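Carbamate kinase (Mycoplasma penetrans, PDB 4AXS) probably acts as a carbamate kinase, passing a phosphoryl group between carbamoyl phosphate and ADP in the arginine deiminase pathway. Local coordinates at residues Asp127-Ala139 and Cys204-Ile218. Numbering follows the deposited sequence.
Sequences DVLYFLTQTIVDA and CVCIVGGGGGIPTII
Y130 pairs with I207 across two parallel strands, and their side chains cross at about a right angle. From CB, which has CG anti to the backbone N (chi1 -168°), the ring runs forward, past I207 toward G210. CG lies near I207 O, which sits over one face of the ring toward the rim; CD2 comes to 3.3 Å from I207 CG2, and CE2 touches the same methyl. At the tip, OH is 3.4 Å from G210 CA and hydrogen-bonds to H68. The next residue, F131, turns its ring edge to C206, whose CB lies in the ring plane, 3.8 Å from CE1.

Backbone bonds such as I207 N to L129 O (2.7 Å) pair 128-130 with 205-207. Beyond them segment 204-218 turns through glycines 209-213, and two threonines hold that loop: T133 OG1 accepts from G209 N at 3.0 Å, while T135 OG1 donates to G212 O at 2.8 Å. A water bridges F131 O and G210 N. Pairing then resumes between 134-137 and 214-218. Here Q134 NE2 gives a hydrogen bond to T216 OG1 (2.8 Å), and that hydroxyl donates to I214 O, which T135 N reaches from the opposite face of the carbonyl plane.

Both segments thus run on from one sheet to another within the amino acid kinase fold. At the dimer interface F131 meets F131 of the second subunit. Helix 96-121 packs on V128, Y130 and V205, helix 193-201 on F131, C206 and V208, and strand 187-190 flanks 134-137.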
loop_
_atom_site.group_PDB
_atom_site.type_symbol
_atom_site.label_atom_id
_atom_site.label_comp_id
_atom_site.label_asym_id
_atom_site.label_seq_id
_atom_site.Cartn_x
_atom_site.Cartn_y
_atom_site.Cartn_z
ATOM N N ASP A 127 1.999 16.463 -4.253
ATOM C CA ASP A 127 2.279 15.168 -3.645
ATOM C C ASP A 127 1.375 14.065 -4.196
ATOM O O ASP A 127 0.144 14.123 -4.038
ATOM C CB ASP A 127 2.182 15.240 -2.121
ATOM C CG ASP A 127 3.435 15.819 -1.484
ATOM O OD1 ASP A 127 4.541 15.620 -2.042
ATOM O OD2 ASP A 127 3.316 16.464 -0.420
ATOM N N VAL A 128 1.988 13.072 -4.848
ATOM C CA VAL A 128 1.259 11.874 -5.252
ATOM C C VAL A 128 1.226 10.870 -4.101
ATOM O O VAL A 128 2.267 10.531 -3.545
ATOM C CB VAL A 128 1.848 11.193 -6.508
ATOM C CG1 VAL A 128 0.854 10.195 -7.069
ATOM C CG2 VAL A 128 2.190 12.211 -7.582
ATOM N N LEU A 129 0.023 10.408 -3.757
ATOM C CA LEU A 129 -0.207 9.484 -2.643
ATOM C C LEU A 129 -0.828 8.151 -3.098
ATOM O O LEU A 129 -1.573 8.120 -4.064
ATOM C CB LEU A 129 -1.141 10.140 -1.623
ATOM C CG LEU A 129 -0.567 11.022 -0.508
ATOM C CD1 LEU A 129 0.799 11.568 -0.876
ATOM C CD2 LEU A 129 -1.543 12.152 -0.161
ATOM N N TYR A 130 -0.511 7.056 -2.401
ATOM C CA TYR A 130 -1.174 5.769 -2.622
ATOM C C TYR A 130 -1.702 5.238 -1.311
ATOM O O TYR A 130 -0.929 4.783 -0.472
ATOM C CB TYR A 130 -0.260 4.701 -3.257
ATOM C CG TYR A 130 -1.049 3.487 -3.724
ATOM C CD1 TYR A 130 -1.485 2.512 -2.819
ATOM C CD2 TYR A 130 -1.402 3.340 -5.062
ATOM C CE1 TYR A 130 -2.233 1.428 -3.236
ATOM C CE2 TYR A 130 -2.148 2.256 -5.504
ATOM C CZ TYR A 130 -2.570 1.307 -4.596
ATOM O OH TYR A 130 -3.310 0.239 -5.056
ATOM N N PHE A 131 -3.018 5.295 -1.134
ATOM C CA PHE A 131 -3.651 4.741 0.052
ATOM C C PHE A 131 -3.999 3.272 -0.148
ATOM O O PHE A 131 -4.766 2.913 -1.040
ATOM C CB PHE A 131 -4.926 5.504 0.406
ATOM C CG PHE A 131 -4.731 6.973 0.557
ATOM C CD1 PHE A 131 -4.864 7.818 -0.533
ATOM C CD2 PHE A 131 -4.421 7.524 1.789
ATOM C CE1 PHE A 131 -4.680 9.183 -0.402
ATOM C CE2 PHE A 131 -4.240 8.895 1.927
ATOM C CZ PHE A 131 -4.373 9.721 0.826
ATOM N N LEU A 132 -3.446 2.419 0.694
ATOM C CA LEU A 132 -3.930 1.058 0.777
ATOM C C LEU A 132 -5.446 1.148 1.025
ATOM O O LEU A 132 -5.880 1.904 1.899
ATOM C CB LEU A 132 -3.200 0.346 1.920
ATOM C CG LEU A 132 -3.300 -1.171 2.090
ATOM C CD1 LEU A 132 -4.174 -1.496 3.286
ATOM C CD2 LEU A 132 -3.808 -1.888 0.831
ATOM N N THR A 133 -6.248 0.405 0.258
ATOM C CA THR A 133 -7.706 0.556 0.304
ATOM C C THR A 133 -8.515 -0.658 0.780
ATOM O O THR A 133 -8.454 -1.744 0.200
ATOM C CB THR A 133 -8.267 1.007 -1.075
ATOM O OG1 THR A 133 -7.617 2.216 -1.492
ATOM C CG2 THR A 133 -9.804 1.223 -1.018
ATOM N N GLN A 134 -9.293 -0.458 1.838
ATOM C CA GLN A 134 -10.268 -1.458 2.263
ATOM C C GLN A 134 -11.678 -0.966 1.940
ATOM O O GLN A 134 -12.088 0.131 2.348
ATOM C CB GLN A 134 -10.117 -1.808 3.751
ATOM C CG GLN A 134 -9.117 -2.938 4.012
ATOM C CD GLN A 134 -9.001 -3.330 5.492
ATOM O OE1 GLN A 134 -8.233 -2.737 6.242
ATOM N NE2 GLN A 134 -9.759 -4.338 5.904
ATOM N N THR A 135 -12.402 -1.771 1.170
ATOM C CA THR A 135 -13.725 -1.399 0.730
ATOM C C THR A 135 -14.773 -2.077 1.582
ATOM O O THR A 135 -14.797 -3.299 1.708
ATOM C CB THR A 135 -13.967 -1.734 -0.761
ATOM O OG1 THR A 135 -13.130 -0.914 -1.582
ATOM C CG2 THR A 135 -15.450 -1.498 -1.142
ATOM N N ILE A 136 -15.632 -1.253 2.168
ATOM C CA ILE A 136 -16.749 -1.719 2.962
ATOM C C ILE A 136 -17.844 -2.289 2.075
ATOM O O ILE A 136 -18.307 -1.656 1.120
ATOM C CB ILE A 136 -17.335 -0.582 3.808
ATOM C CG1 ILE A 136 -16.215 0.233 4.466
ATOM C CG2 ILE A 136 -18.282 -1.138 4.852
ATOM C CD1 ILE A 136 -15.503 -0.503 5.581
ATOM N N VAL A 137 -18.235 -3.515 2.380
ATOM C CA VAL A 137 -19.404 -4.102 1.756
ATOM C C VAL A 137 -20.286 -4.621 2.877
ATOM O O VAL A 137 -19.806 -4.884 3.992
ATOM C CB VAL A 137 -19.036 -5.240 0.797
ATOM C CG1 VAL A 137 -18.151 -4.709 -0.318
ATOM C CG2 VAL A 137 -18.335 -6.357 1.548
ATOM N N ASP A 138 -21.575 -4.724 2.588
ATOM C CA ASP A 138 -22.538 -5.313 3.498
ATOM C C ASP A 138 -22.386 -6.834 3.426
ATOM O O ASP A 138 -22.171 -7.393 2.343
ATOM C CB ASP A 138 -23.947 -4.847 3.105
ATOM C CG ASP A 138 -25.023 -5.856 3.442
ATOM O OD1 ASP A 138 -25.544 -5.821 4.579
ATOM O OD2 ASP A 138 -25.358 -6.672 2.553
ATOM N N ALA A 139 -22.470 -7.494 4.579
ATOM C CA ALA A 139 -22.224 -8.937 4.668
ATOM C C ALA A 139 -23.401 -9.761 4.176
ATOM O O ALA A 139 -23.265 -10.956 3.902
ATOM C CB ALA A 139 -21.871 -9.327 6.091
ATOM N N CYS A 204 -3.476 17.253 -3.625
ATOM C CA CYS A 204 -2.763 15.987 -3.641
ATOM C C CYS A 204 -3.375 15.050 -4.661
ATOM O O CYS A 204 -4.586 14.830 -4.658
ATOM C CB CYS A 204 -2.734 15.364 -2.250
ATOM S SG CYS A 204 -1.768 16.350 -1.060
ATOM N N VAL A 205 -2.541 14.534 -5.559
ATOM C CA VAL A 205 -2.986 13.526 -6.516
ATOM C C VAL A 205 -2.982 12.139 -5.860
ATOM O O VAL A 205 -1.928 11.532 -5.662
ATOM C CB VAL A 205 -2.141 13.548 -7.807
ATOM C CG1 VAL A 205 -0.684 13.679 -7.473
ATOM C CG2 VAL A 205 -2.397 12.303 -8.646
ATOM N N CYS A 206 -4.183 11.659 -5.539
ATOM C CA CYS A 206 -4.400 10.500 -4.684
ATOM C C CYS A 206 -4.754 9.230 -5.441
ATOM O O CYS A 206 -5.724 9.200 -6.185
ATOM C CB CYS A 206 -5.561 10.781 -3.736
ATOM S SG CYS A 206 -5.448 12.301 -2.814
ATOM N N ILE A 207 -3.997 8.163 -5.196
ATOM C CA ILE A 207 -4.279 6.871 -5.810
ATOM C C ILE A 207 -4.994 5.978 -4.810
ATOM O O ILE A 207 -4.465 5.688 -3.736
ATOM C CB ILE A 207 -2.998 6.189 -6.310
ATOM C CG1 ILE A 207 -2.146 7.183 -7.104
ATOM C CG2 ILE A 207 -3.340 4.966 -7.141
ATOM C CD1 ILE A 207 -0.782 6.654 -7.481
ATOM N N VAL A 208 -6.204 5.557 -5.168
ATOM C CA VAL A 208 -7.040 4.757 -4.280
ATOM C C VAL A 208 -7.827 3.686 -5.023
ATOM O O VAL A 208 -7.835 3.637 -6.264
ATOM C CB VAL A 208 -8.053 5.627 -3.542
ATOM C CG1 VAL A 208 -7.354 6.526 -2.540
ATOM C CG2 VAL A 208 -8.860 6.443 -4.534
ATOM N N GLY A 209 -8.503 2.835 -4.254
ATOM C CA GLY A 209 -9.337 1.780 -4.818
ATOM C C GLY A 209 -8.563 0.813 -5.698
ATOM O O GLY A 209 -9.093 0.316 -6.707
ATOM N N GLY A 210 -7.307 0.548 -5.326
ATOM C CA GLY A 210 -6.479 -0.393 -6.063
ATOM C C GLY A 210 -7.158 -1.748 -6.119
ATOM O O GLY A 210 -7.531 -2.291 -5.087
ATOM N N GLY A 211 -7.356 -2.275 -7.325
ATOM C CA GLY A 211 -8.045 -3.540 -7.506
ATOM C C GLY A 211 -9.434 -3.530 -6.903
ATOM O O GLY A 211 -10.022 -4.581 -6.658
ATOM N N GLY A 212 -9.954 -2.333 -6.654
ATOM C CA GLY A 212 -11.274 -2.189 -6.067
ATOM C C GLY A 212 -11.295 -2.211 -4.546
ATOM O O GLY A 212 -12.359 -2.164 -3.923
ATOM N N GLY A 213 -10.115 -2.288 -3.939
ATOM C CA GLY A 213 -10.022 -2.332 -2.494
ATOM C C GLY A 213 -10.274 -3.739 -1.992
ATOM O O GLY A 213 -10.855 -4.560 -2.700
ATOM N N ILE A 214 -9.824 -4.018 -0.773
ATOM C CA ILE A 214 -10.002 -5.323 -0.171
ATOM C C ILE A 214 -11.387 -5.401 0.450
ATOM O O ILE A 214 -11.736 -4.591 1.307
ATOM C CB ILE A 214 -8.932 -5.563 0.937
ATOM C CG1 ILE A 214 -7.523 -5.581 0.345
ATOM C CG2 ILE A 214 -9.220 -6.844 1.734
ATOM C CD1 ILE A 214 -6.461 -5.447 1.400
ATOM N N PRO A 215 -12.183 -6.384 0.017
ATOM C CA PRO A 215 -13.522 -6.630 0.572
ATOM C C PRO A 215 -13.481 -6.666 2.106
ATOM O O PRO A 215 -12.811 -7.528 2.685
ATOM C CB PRO A 215 -13.873 -8.024 0.047
ATOM C CG PRO A 215 -12.997 -8.236 -1.138
ATOM C CD PRO A 215 -11.769 -7.410 -0.954
ATOM N N THR A 216 -14.193 -5.744 2.751
ATOM C CA THR A 216 -14.207 -5.669 4.206
ATOM C C THR A 216 -15.621 -5.511 4.759
ATOM O O THR A 216 -16.286 -4.504 4.503
ATOM C CB THR A 216 -13.380 -4.478 4.698
ATOM O OG1 THR A 216 -12.019 -4.635 4.277
ATOM C CG2 THR A 216 -13.440 -4.380 6.227
ATOM N N ILE A 217 -16.075 -6.491 5.535
ATOM C CA ILE A 217 -17.379 -6.366 6.187
ATOM C C ILE A 217 -17.281 -5.772 7.597
ATOM O O ILE A 217 -16.194 -5.665 8.168
ATOM C CB ILE A 217 -18.155 -7.702 6.222
ATOM C CG1 ILE A 217 -17.587 -8.639 7.286
ATOM C CG2 ILE A 217 -18.177 -8.359 4.832
ATOM C CD1 ILE A 217 -18.369 -9.944 7.409
ATOM N N ILE A 218 -18.419 -5.362 8.141
ATOM C CA ILE A 218 -18.468 -4.847 9.504
ATOM C C ILE A 218 -19.348 -5.740 10.361
ATOM O O ILE A 218 -20.533 -5.928 10.073
ATOM C CB ILE A 218 -18.984 -3.405 9.567
ATOM C CG1 ILE A 218 -17.977 -2.458 8.923
ATOM C CG2 ILE A 218 -19.214 -2.981 11.001
ATOM C CD1 ILE A 218 -18.333 -0.996 9.093
HETATM O O HOH W 1 -5.487 1.552 -3.209
#